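Local coordinates for uncharacterized conserved protein of COG5135 (Nostoc punctiforme, PDB 2I51) that binds flavin mononucleotide and is probably a flavin-dependent oxidoreductase akin to pyridoxamine 5'-phosphate oxidase, with its own substrate not established, at residues Ala39-Val44 and Ser63-Gln68; Thr59-Ala64 and Asn154-Leu159. All coordinates share one frame; numbering follows the deposited sequence.

Interaction 1: residues Ala39-Val44 and Ser63-Gln68; sequences ANRTLV and SAKADQ. With FMN (flavin mononucleotide), chain C; EDO (1,2-ethanediol), chain N; EDO (1,2-ethanediol), chain U.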
ATOM      1  N   ALA A  39      -1.732   0.421   8.978  1.00 14.69           N
ATOM      2  CA  ALA A  39      -1.055   1.632   8.478  1.00 16.00           C
ATOM      3  C   ALA A  39      -0.373   1.236   7.193  1.00 15.89           C
ATOM      4  O   ALA A  39       0.033   0.097   7.025  1.00 17.27           O
ATOM      5  CB  ALA A  39      -0.029   2.198   9.494  1.00 17.46           C
ATOM      6  N   ASN A  40      -0.280   2.164   6.276  1.00 12.94           N
ATOM      7  CA  ASN A  40       0.198   1.859   4.932  1.00 13.35           C
ATOM      8  C   ASN A  40       0.870   3.088   4.344  1.00 14.81           C
ATOM      9  O   ASN A  40       0.261   4.139   4.304  1.00 16.07           O
ATOM     10  CB  ASN A  40      -1.014   1.462   4.099  1.00 14.40           C
ATOM     11  CG  ASN A  40      -0.673   0.654   2.847  1.00 16.91           C
ATOM     12  OD1 ASN A  40       0.470   0.233   2.642  1.00 16.64           O
ATOM     13  ND2 ASN A  40      -1.731   0.406   2.000  1.00 17.16           N
ATOM     14  N   ARG A  41       2.104   2.937   3.863  1.00 13.29           N
ATOM     15  CA  ARG A  41       2.819   4.072   3.239  1.00 13.53           C
ATOM     16  C   ARG A  41       3.816   3.600   2.236  1.00 13.01           C
ATOM     17  O   ARG A  41       4.300   2.471   2.303  1.00 14.64           O
ATOM     18  CB  ARG A  41       3.502   4.944   4.283  1.00 14.98           C
ATOM     19  CG  ARG A  41       4.797   4.438   4.802  1.00 14.45           C
ATOM     20  CD  ARG A  41       4.683   3.234   5.719  1.00 14.32           C
ATOM     21  NE  ARG A  41       4.068   3.513   7.003  1.00 14.18           N
ATOM     22  CZ  ARG A  41       3.616   2.631   7.891  1.00 13.73           C
ATOM     23  NH1 ARG A  41       3.459   1.330   7.588  1.00 16.14           N
ATOM     24  NH2 ARG A  41       3.253   3.060   9.067  1.00 17.41           N
ATOM     25  N   THR A  42       4.181   4.499   1.327  1.00 13.52           N
ATOM     26  CA  THR A  42       5.139   4.203   0.300  1.00 13.52           C
ATOM     27  C   THR A  42       6.568   4.316   0.830  1.00 15.19           C
ATOM     28  O   THR A  42       6.866   5.265   1.595  1.00 14.27           O
ATOM     29  CB  THR A  42       4.954   5.144  -0.909  1.00 15.18           C
ATOM     30  OG1 THR A  42       3.603   5.015  -1.396  1.00 16.01           O
ATOM     31  CG2 THR A  42       5.925   4.810  -2.057  1.00 15.59           C
ATOM     32  N   LEU A  43       7.419   3.379   0.414  1.00 15.31           N
ATOM     33  CA  LEU A  43       8.841   3.450   0.644  1.00 14.88           C
ATOM     34  C   LEU A  43       9.559   3.195  -0.657  1.00 15.71           C
ATOM     35  O   LEU A  43       9.002   2.620  -1.578  1.00 16.09           O
ATOM     36  CB  LEU A  43       9.327   2.361   1.598  1.00 15.35           C
ATOM     37  CG  LEU A  43       8.560   2.193   2.898  1.00 21.87           C
ATOM     38  CD1 LEU A  43       9.069   0.923   3.654  1.00 22.20           C
ATOM     39  CD2 LEU A  43       8.734   3.431   3.646  1.00 21.42           C
ATOM     40  N   VAL A  44      10.829   3.588  -0.757  1.00 15.60           N
ATOM     41  CA  VAL A  44      11.704   3.204  -1.873  1.00 15.54           C
ATOM     42  C   VAL A  44      12.412   1.898  -1.607  1.00 15.44           C
ATOM     43  O   VAL A  44      13.064   1.748  -0.560  1.00 15.79           O
ATOM     44  CB  VAL A  44      12.787   4.294  -2.070  1.00 15.63           C
ATOM     45  CG1 VAL A  44      13.758   3.912  -3.237  1.00 19.86           C
ATOM     46  CG2 VAL A  44      12.135   5.672  -2.330  1.00 19.44           C
ATOM     47  N   SER A  63       9.946   8.485  13.009  1.00 14.48           N
ATOM     48  CA  SER A  63       8.664   8.257  12.330  1.00 16.72           C
ATOM     49  C   SER A  63       7.753   7.283  13.107  1.00 16.72           C
ATOM     50  O   SER A  63       8.171   6.454  13.922  1.00 17.91           O
ATOM     51  CB  SER A  63       8.884   7.774  10.925  1.00 19.26           C
ATOM     52  OG  SER A  63       9.408   6.477  10.933  1.00 19.00           O
ATOM     53  N   ALA A  64       6.439   7.411  12.867  1.00 17.52           N
ATOM     54  CA  ALA A  64       5.495   6.555  13.530  1.00 15.71           C
ATOM     55  C   ALA A  64       5.722   5.073  13.290  1.00 15.26           C
ATOM     56  O   ALA A  64       5.487   4.248  14.199  1.00 18.44           O
ATOM     57  CB  ALA A  64       4.074   6.909  13.078  1.00 18.73           C
ATOM     58  N   LYS A  65       6.154   4.720  12.083  1.00 16.22           N
ATOM     59  CA  LYS A  65       6.270   3.318  11.734  1.00 16.78           C
ATOM     60  C   LYS A  65       7.342   2.677  12.613  1.00 19.59           C
ATOM     61  O   LYS A  65       7.298   1.496  12.854  1.00 18.22           O
ATOM     62  CB  LYS A  65       6.612   3.101  10.273  1.00 17.15           C
ATOM     63  CG  LYS A  65       8.092   3.329   9.876  1.00 15.13           C
ATOM     64  CD  LYS A  65       8.321   3.229   8.390  1.00 17.29           C
ATOM     65  CE  LYS A  65       7.872   4.438   7.625  1.00 17.18           C
ATOM     66  NZ  LYS A  65       8.314   5.784   8.190  1.00 17.49           N
ATOM     67  N   ALA A  66       8.331   3.461  13.060  1.00 19.83           N
ATOM     68  CA  ALA A  66       9.408   2.865  13.893  1.00 21.01           C
ATOM     69  C   ALA A  66       8.841   2.203  15.129  1.00 21.96           C
ATOM     70  O   ALA A  66       9.163   1.047  15.414  1.00 21.14           O
ATOM     71  CB  ALA A  66      10.498   3.906  14.241  1.00 23.26           C
ATOM     72  N   ASP A  67       7.962   2.892  15.845  1.00 21.63           N
ATOM     73  CA  ASP A  67       7.399   2.293  17.041  1.00 21.26           C
ATOM     74  C   ASP A  67       6.429   1.175  16.699  1.00 21.95           C
ATOM     75  O   ASP A  67       6.328   0.168  17.393  1.00 21.06           O
ATOM     76  CB  ASP A  67       6.666   3.313  17.900  1.00 23.71           C
ATOM     77  CG  ASP A  67       6.216   2.717  19.201  1.00 33.65           C
ATOM     78  OD1 ASP A  67       7.101   2.352  20.012  1.00 44.48           O
ATOM     79  OD2 ASP A  67       4.990   2.558  19.393  1.00 45.05           O
ATOM     80  N   GLN A  68       5.708   1.329  15.590  1.00 19.08           N
ATOM     81  CA  GLN A  68       4.771   0.271  15.199  1.00 18.35           C
ATOM     82  C   GLN A  68       5.555  -1.021  14.952  1.00 18.97           C
ATOM     83  O   GLN A  68       5.129  -2.095  15.363  1.00 19.62           O
ATOM     84  CB  GLN A  68       4.001   0.627  13.922  1.00 18.19           C
ATOM     85  CG  GLN A  68       3.085   1.886  14.045  1.00 15.55           C
ATOM     86  CD  GLN A  68       2.620   2.427  12.724  1.00 16.12           C
ATOM     87  OE1 GLN A  68       2.782   1.799  11.674  1.00 17.49           O
ATOM     88  NE2 GLN A  68       2.026   3.618  12.759  1.00 17.90           N
TER
HETATM   89  N1  FMN C 300       9.485   7.123   4.058  1.00 10.57           N
HETATM   90  C2  FMN C 300      10.478   6.385   4.586  1.00 13.59           C
HETATM   91  O2  FMN C 300      10.595   6.219   5.804  1.00 15.73           O
HETATM   92  N3  FMN C 300      11.368   5.745   3.746  1.00 13.29           N
HETATM   93  C4  FMN C 300      11.307   5.852   2.388  1.00 13.00           C
HETATM   94  O4  FMN C 300      12.048   5.139   1.614  1.00 13.19           O
HETATM   95  C4A FMN C 300      10.289   6.610   1.831  1.00 11.01           C
HETATM   96  N5  FMN C 300      10.191   6.776   0.460  1.00 12.49           N
HETATM   97  C5A FMN C 300       9.016   7.392  -0.048  1.00 11.36           C
HETATM   98  C6  FMN C 300       8.840   7.462  -1.413  1.00 11.20           C
HETATM   99  C7  FMN C 300       7.718   8.080  -1.990  1.00 11.07           C
HETATM  100  C7M FMN C 300       7.433   7.913  -3.460  1.00 13.80           C
HETATM  101  C8  FMN C 300       6.808   8.677  -1.119  1.00 10.38           C
HETATM  102  C8M FMN C 300       5.450   9.133  -1.666  1.00 12.84           C
HETATM  103  C9  FMN C 300       6.995   8.626   0.264  1.00 11.36           C
HETATM  104  C9A FMN C 300       8.121   8.020   0.802  1.00 11.44           C
HETATM  105  N10 FMN C 300       8.342   7.975   2.159  1.00 12.20           N
HETATM  106  C10 FMN C 300       9.361   7.243   2.686  1.00 11.26           C
HETATM  107  C1' FMN C 300       7.472   8.770   3.127  1.00 12.17           C
HETATM  108  C2' FMN C 300       6.436   7.806   3.718  1.00 12.35           C
HETATM  109  O2' FMN C 300       5.476   7.403   2.709  1.00 11.53           O
HETATM  110  C3' FMN C 300       5.719   8.359   4.966  1.00 13.45           C
HETATM  111  O3' FMN C 300       5.185   9.624   4.628  1.00 14.05           O
HETATM  112  C4' FMN C 300       6.775   8.529   6.078  1.00 15.24           C
HETATM  113  O4' FMN C 300       7.717   7.455   6.166  1.00 16.35           O
HETATM  114  C5' FMN C 300       6.023   8.578   7.407  1.00 15.93           C
HETATM  115  O5' FMN C 300       5.302   7.363   7.573  1.00 13.89           O
HETATM  116  P   FMN C 300       4.914   6.862   9.013  1.00 15.46           P
HETATM  117  O1P FMN C 300       6.114   6.421   9.772  1.00 16.15           O
HETATM  118  O2P FMN C 300       4.235   8.080   9.715  1.00 19.37           O
HETATM  119  O3P FMN C 300       3.868   5.809   8.847  1.00 16.60           O
HETATM  120  C1  EDO N 311       8.903   5.792  16.724  1.00 47.96           C
HETATM  121  O1  EDO N 311       7.533   5.688  16.335  1.00 33.98           O
HETATM  122  C2  EDO N 311       9.200   7.249  16.979  1.00 47.17           C
HETATM  123  O2  EDO N 311      10.231   7.354  17.963  1.00 60.09           O
HETATM  124  C1  EDO U 305       4.476  11.441  11.255  1.00 29.46           C
HETATM  125  O1  EDO U 305       4.836  11.200  12.633  1.00 49.76           O
HETATM  126  C2  EDO U 305       5.579  10.750  10.503  1.00 27.21           C
HETATM  127  O2  EDO U 305       5.648   9.577  11.247  1.00 23.25           O
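Arg-41 and Gln-68 join the strand segment 39-44 to the first turn of the helix at 64-68, whose axes come no closer than 10.7 Å and run at 131° to each other, a spacing bridged largely by long side chains and the phosphate of FMN. The guanidinium of Arg-41 works through its edge: NE and NH2 both donate to FMN O3P, NH2 at 2.8 Å, and NH2 also donates a hydrogen bond to Gln-68 OE1 at 2.9 Å. Both acceptors lie in the guanidinium plane, whereas the Gln-68 amide is turned 45° from it. Over one face of the guanidinium sits the CB of Lys-65, 3.6 Å from NH2. Bends at chi2 and chi3 of Arg-41 lead its chain alongside the ribityl arm to the phosphate. From the helix side, Lys-65 N donates to FMN O1P at 2.9 Å, and Lys-65 NZ reaches both O1P and FMN O4', the latter at 2.7 Å. Two cationic side chains thus share one phosphate, which probably offsets their like charges. Replacing Arg-41 by an alanine would probably leave O3P without two of its donors and deprive Gln-68 OE1 of its donor on segment 39-44, with Thr-31 as its other partner. Farther along, Leu-43 CD2 packs 3.5 Å from FMN N3, while Val-44 N binds FMN O4 nearly straight, at 172°. This is the FMN-binding site of the pyridoxamine 5'-phosphate oxidase family, built in part from this strand and the start of this helix; Gln-87 and Arg-89 of the second subunit add hydrogen bonds to FMN. Strand 26-32 pairs antiparallel with strand 38-44, and its Thr-31 hydroxyl, bonded to both Arg-41 NH1 and Gln-68 OE1, links that pair to helix 64-71.

Interaction 2: residues Thr59-Ala64 and Asn154-Leu159; sequences TDTRSA and NFCLLL. With FMN (flavin mononucleotide), chain C; EDO (1,2-ethanediol), chain N; EDO (1,2-ethanediol), chain U.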
ATOM      1  N   THR A  59      14.485   4.305   6.960  1.00 14.57           N
ATOM      2  CA  THR A  59      13.447   5.096   7.616  1.00 14.84           C
ATOM      3  C   THR A  59      14.049   5.839   8.782  1.00 15.34           C
ATOM      4  O   THR A  59      15.165   5.539   9.220  1.00 15.49           O
ATOM      5  CB  THR A  59      12.218   4.265   7.998  1.00 18.09           C
ATOM      6  OG1 THR A  59      11.070   5.115   8.135  1.00 22.08           O
ATOM      7  CG2 THR A  59      12.466   3.451   9.264  1.00 19.35           C
ATOM      8  N   ASP A  60      13.320   6.825   9.271  1.00 15.89           N
ATOM      9  CA  ASP A  60      13.741   7.647  10.398  1.00 15.84           C
ATOM     10  C   ASP A  60      13.209   7.060  11.709  1.00 16.30           C
ATOM     11  O   ASP A  60      12.033   6.681  11.793  1.00 17.12           O
ATOM     12  CB  ASP A  60      13.194   9.062  10.168  1.00 16.30           C
ATOM     13  CG  ASP A  60      13.835  10.117  11.022  1.00 19.39           C
ATOM     14  OD1 ASP A  60      13.884   9.991  12.255  1.00 15.98           O
ATOM     15  OD2 ASP A  60      14.303  11.102  10.415  1.00 22.71           O
ATOM     16  N   THR A  61      14.050   6.991  12.754  1.00 16.43           N
ATOM     17  CA  THR A  61      13.614   6.477  14.063  1.00 16.11           C
ATOM     18  C   THR A  61      12.480   7.320  14.641  1.00 17.95           C
ATOM     19  O   THR A  61      11.748   6.843  15.523  1.00 18.08           O
ATOM     20  CB  THR A  61      14.728   6.465  15.146  1.00 20.46           C
ATOM     21  OG1 THR A  61      15.195   7.802  15.326  1.00 20.81           O
ATOM     22  CG2 THR A  61      15.900   5.591  14.748  1.00 26.22           C
ATOM     23  N   ARG A  62      12.363   8.575  14.215  1.00 16.04           N
ATOM     24  CA  ARG A  62      11.340   9.492  14.732  1.00 16.91           C
ATOM     25  C   ARG A  62       9.993   9.269  14.080  1.00 17.23           C
ATOM     26  O   ARG A  62       8.995   9.833  14.543  1.00 18.45           O
ATOM     27  CB  ARG A  62      11.764  10.948  14.473  1.00 16.32           C
ATOM     28  CG  ARG A  62      13.036  11.316  15.217  1.00 16.65           C
ATOM     29  CD  ARG A  62      13.558  12.690  14.819  1.00 17.09           C
ATOM     30  NE  ARG A  62      13.853  12.778  13.408  1.00 17.79           N
ATOM     31  CZ  ARG A  62      14.061  13.905  12.736  1.00 18.29           C
ATOM     32  NH1 ARG A  62      14.074  15.077  13.369  1.00 20.36           N
ATOM     33  NH2 ARG A  62      14.279  13.868  11.425  1.00 19.45           N
ATOM     34  N   SER A  63       9.946   8.485  13.009  1.00 14.48           N
ATOM     35  CA  SER A  63       8.664   8.257  12.330  1.00 16.72           C
ATOM     36  C   SER A  63       7.753   7.283  13.107  1.00 16.72           C
ATOM     37  O   SER A  63       8.171   6.454  13.922  1.00 17.91           O
ATOM     38  CB  SER A  63       8.884   7.774  10.925  1.00 19.26           C
ATOM     39  OG  SER A  63       9.408   6.477  10.933  1.00 19.00           O
ATOM     40  N   ALA A  64       6.439   7.411  12.867  1.00 17.52           N
ATOM     41  CA  ALA A  64       5.495   6.555  13.530  1.00 15.71           C
ATOM     42  C   ALA A  64       5.722   5.073  13.290  1.00 15.26           C
ATOM     43  O   ALA A  64       5.487   4.248  14.199  1.00 18.44           O
ATOM     44  CB  ALA A  64       4.074   6.909  13.078  1.00 18.73           C
ATOM     45  N   ASN A 154      19.289   8.816  14.137  1.00 13.95           N
ATOM     46  CA  ASN A 154      17.922   8.576  13.731  1.00 16.05           C
ATOM     47  C   ASN A 154      17.805   7.848  12.386  1.00 17.07           C
ATOM     48  O   ASN A 154      16.706   7.635  11.902  1.00 17.29           O
ATOM     49  CB  ASN A 154      17.119   9.855  13.686  1.00 16.08           C
ATOM     50  CG  ASN A 154      17.721  10.926  12.799  1.00 18.46           C
ATOM     51  OD1 ASN A 154      18.895  11.291  12.964  1.00 20.08           O
ATOM     52  ND2 ASN A 154      16.921  11.493  11.917  1.00 21.23           N
ATOM     53  N   PHE A 155      18.927   7.478  11.794  1.00 14.69           N
ATOM     54  CA  PHE A 155      18.910   6.645  10.593  1.00 14.10           C
ATOM     55  C   PHE A 155      18.737   5.182  10.911  1.00 14.30           C
ATOM     56  O   PHE A 155      19.537   4.620  11.672  1.00 14.77           O
ATOM     57  CB  PHE A 155      20.249   6.786   9.867  1.00 12.61           C
ATOM     58  CG  PHE A 155      20.349   5.903   8.645  1.00 14.95           C
ATOM     59  CD1 PHE A 155      19.615   6.197   7.484  1.00 13.20           C
ATOM     60  CD2 PHE A 155      21.211   4.808   8.610  1.00 13.33           C
ATOM     61  CE1 PHE A 155      19.702   5.386   6.370  1.00 14.23           C
ATOM     62  CE2 PHE A 155      21.259   3.983   7.505  1.00 13.13           C
ATOM     63  CZ  PHE A 155      20.540   4.284   6.381  1.00 13.56           C
ATOM     64  N   CYS A 156      17.728   4.540  10.278  1.00 14.22           N
ATOM     65  CA  CYS A 156      17.526   3.122  10.377  1.00 13.54           C
ATOM     66  C   CYS A 156      17.585   2.457   9.032  1.00 16.40           C
ATOM     67  O   CYS A 156      17.094   2.981   8.022  1.00 15.84           O
ATOM     68  CB  CYS A 156      16.129   2.837  10.844  1.00 16.50           C
ATOM     69  SG  CYS A 156      15.756   3.473  12.417  1.00 21.76           S
ATOM     70  N   LEU A 157      18.180   1.273   9.034  1.00 13.91           N
ATOM     71  CA  LEU A 157      18.048   0.286   7.950  1.00 16.23           C
ATOM     72  C   LEU A 157      16.885  -0.640   8.372  1.00 15.15           C
ATOM     73  O   LEU A 157      16.809  -1.141   9.470  1.00 17.84           O
ATOM     74  CB  LEU A 157      19.324  -0.546   7.780  1.00 14.66           C
ATOM     75  CG  LEU A 157      19.222  -1.745   6.816  1.00 15.39           C
ATOM     76  CD1 LEU A 157      18.881  -1.347   5.385  1.00 16.45           C
ATOM     77  CD2 LEU A 157      20.569  -2.523   6.845  1.00 17.48           C
ATOM     78  N   LEU A 158      15.948  -0.803   7.475  1.00 14.78           N
ATOM     79  CA  LEU A 158      14.779  -1.681   7.684  1.00 15.97           C
ATOM     80  C   LEU A 158      14.888  -2.837   6.702  1.00 15.59           C
ATOM     81  O   LEU A 158      15.019  -2.609   5.479  1.00 16.73           O
ATOM     82  CB  LEU A 158      13.518  -0.860   7.515  1.00 16.46           C
ATOM     83  CG  LEU A 158      12.204  -1.572   7.623  1.00 19.40           C
ATOM     84  CD1 LEU A 158      12.068  -2.205   9.020  1.00 19.90           C
ATOM     85  CD2 LEU A 158      11.067  -0.532   7.344  1.00 21.38           C
ATOM     86  N   LEU A 159      14.886  -4.061   7.213  1.00 14.79           N
ATOM     87  CA  LEU A 159      14.902  -5.277   6.378  1.00 15.96           C
ATOM     88  C   LEU A 159      13.569  -5.985   6.468  1.00 16.26           C
ATOM     89  O   LEU A 159      13.041  -6.135   7.579  1.00 16.87           O
ATOM     90  CB  LEU A 159      15.964  -6.210   6.867  1.00 16.32           C
ATOM     91  CG  LEU A 159      17.376  -5.663   6.840  1.00 14.97           C
ATOM     92  CD1 LEU A 159      18.328  -6.709   7.536  1.00 18.88           C
ATOM     93  CD2 LEU A 159      17.899  -5.278   5.444  1.00 16.51           C
TER
HETATM   94  N1  FMN C 300       9.485   7.123   4.058  1.00 10.57           N
HETATM   95  C2  FMN C 300      10.478   6.385   4.586  1.00 13.59           C
HETATM   96  O2  FMN C 300      10.595   6.219   5.804  1.00 15.73           O
HETATM   97  N3  FMN C 300      11.368   5.745   3.746  1.00 13.29           N
HETATM   98  C4  FMN C 300      11.307   5.852   2.388  1.00 13.00           C
HETATM   99  O4  FMN C 300      12.048   5.139   1.614  1.00 13.19           O
HETATM  100  C4A FMN C 300      10.289   6.610   1.831  1.00 11.01           C
HETATM  101  N5  FMN C 300      10.191   6.776   0.460  1.00 12.49           N
HETATM  102  C5A FMN C 300       9.016   7.392  -0.048  1.00 11.36           C
HETATM  103  C6  FMN C 300       8.840   7.462  -1.413  1.00 11.20           C
HETATM  104  C7  FMN C 300       7.718   8.080  -1.990  1.00 11.07           C
HETATM  105  C7M FMN C 300       7.433   7.913  -3.460  1.00 13.80           C
HETATM  106  C8  FMN C 300       6.808   8.677  -1.119  1.00 10.38           C
HETATM  107  C8M FMN C 300       5.450   9.133  -1.666  1.00 12.84           C
HETATM  108  C9  FMN C 300       6.995   8.626   0.264  1.00 11.36           C
HETATM  109  C9A FMN C 300       8.121   8.020   0.802  1.00 11.44           C
HETATM  110  N10 FMN C 300       8.342   7.975   2.159  1.00 12.20           N
HETATM  111  C10 FMN C 300       9.361   7.243   2.686  1.00 11.26           C
HETATM  112  C1' FMN C 300       7.472   8.770   3.127  1.00 12.17           C
HETATM  113  C2' FMN C 300       6.436   7.806   3.718  1.00 12.35           C
HETATM  114  O2' FMN C 300       5.476   7.403   2.709  1.00 11.53           O
HETATM  115  C3' FMN C 300       5.719   8.359   4.966  1.00 13.45           C
HETATM  116  O3' FMN C 300       5.185   9.624   4.628  1.00 14.05           O
HETATM  117  C4' FMN C 300       6.775   8.529   6.078  1.00 15.24           C
HETATM  118  O4' FMN C 300       7.717   7.455   6.166  1.00 16.35           O
HETATM  119  C5' FMN C 300       6.023   8.578   7.407  1.00 15.93           C
HETATM  120  O5' FMN C 300       5.302   7.363   7.573  1.00 13.89           O
HETATM  121  P   FMN C 300       4.914   6.862   9.013  1.00 15.46           P
HETATM  122  O1P FMN C 300       6.114   6.421   9.772  1.00 16.15           O
HETATM  123  O2P FMN C 300       4.235   8.080   9.715  1.00 19.37           O
HETATM  124  O3P FMN C 300       3.868   5.809   8.847  1.00 16.60           O
HETATM  125  C1  EDO N 311       8.903   5.792  16.724  1.00 47.96           C
HETATM  126  O1  EDO N 311       7.533   5.688  16.335  1.00 33.98           O
HETATM  127  C2  EDO N 311       9.200   7.249  16.979  1.00 47.17           C
HETATM  128  O2  EDO N 311      10.231   7.354  17.963  1.00 60.09           O
HETATM  129  C1  EDO U 305       4.476  11.441  11.255  1.00 29.46           C
HETATM  130  O1  EDO U 305       4.836  11.200  12.633  1.00 49.76           O
HETATM  131  C2  EDO U 305       5.579  10.750  10.503  1.00 27.21           C
HETATM  132  O2  EDO U 305       5.648   9.577  11.247  1.00 23.25           O
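Thr-59 and Cys-156 form an antiparallel hydrogen-bonded pair, Thr-59 N giving to Cys-156 O at 3.1 Å and Cys-156 N to Thr-59 O at 2.9 Å. After the non-hydrogen-bonded pair Asp-60 with Phe-155, Thr-61 N, already in the turn, donates to Asn-154 O at 2.9 Å. Asn-154 ND2 reaches Asp-60 OD2 at 3.0 Å from above the carboxylate plane, the amide turned 51° from the carboxylate; ND2 also donates to the backbone O of Phe-125. Arg-62 NH2 approaches the same OD2 from the opposite face. Its guanidinium meets the carboxylate side-on, NE to OD1 and NH2 to OD2, in a salt bridge, the carboxylate tilted against the guanidinium, whose own plane holds both bonds. A chi1 of -164°, which sets CG opposite the main-chain nitrogen, lets Asp-60 also present OD1 to Arg-62 N, 2.9 Å away, closing an Asx turn within the type I turn from Asp-60 to Ser-63. Ser-63 N and OG fasten the turn further by donating to Asp-60 O. Beyond this shell, Trp-127 O holds Arg-62 NH1, and Phe-155 is flanked edge-to-face by Trp-114 and Phe-125. On the sheet face carrying Thr-59 and Cys-156, Thr-59 OG1 donates to FMN O2 at 2.6 Å. Each oxygen of the Asp-60 carboxylate has at least two donors, which is likely to favour its negative charge and fix the turn leading into the FMN-binding helix.

Overall arrangement
Both interactions serve one flavin site; the centres of the two interactions lie about 9 Å apart, and Ser-63 and Ala-64 belong to both. Interaction 1 is wholly buried and owes its cohesion largely to the ligand: strand and helix meet mainly through side chains gathered round a phosphate, close to the second subunit. Interaction 2 is partly buried, touches no other protein chain, and is mostly protein against protein, a strand pairing followed by a charged turn. The two meet where Lys-65 NZ lies 2.8 Å from Thr-59 OG1, a probable hydrogen bond. Strand 55-60 leads through the turn at Asp-60 to Ser-63 into helix 64-71, so the two contacts hold successive elements of the chain.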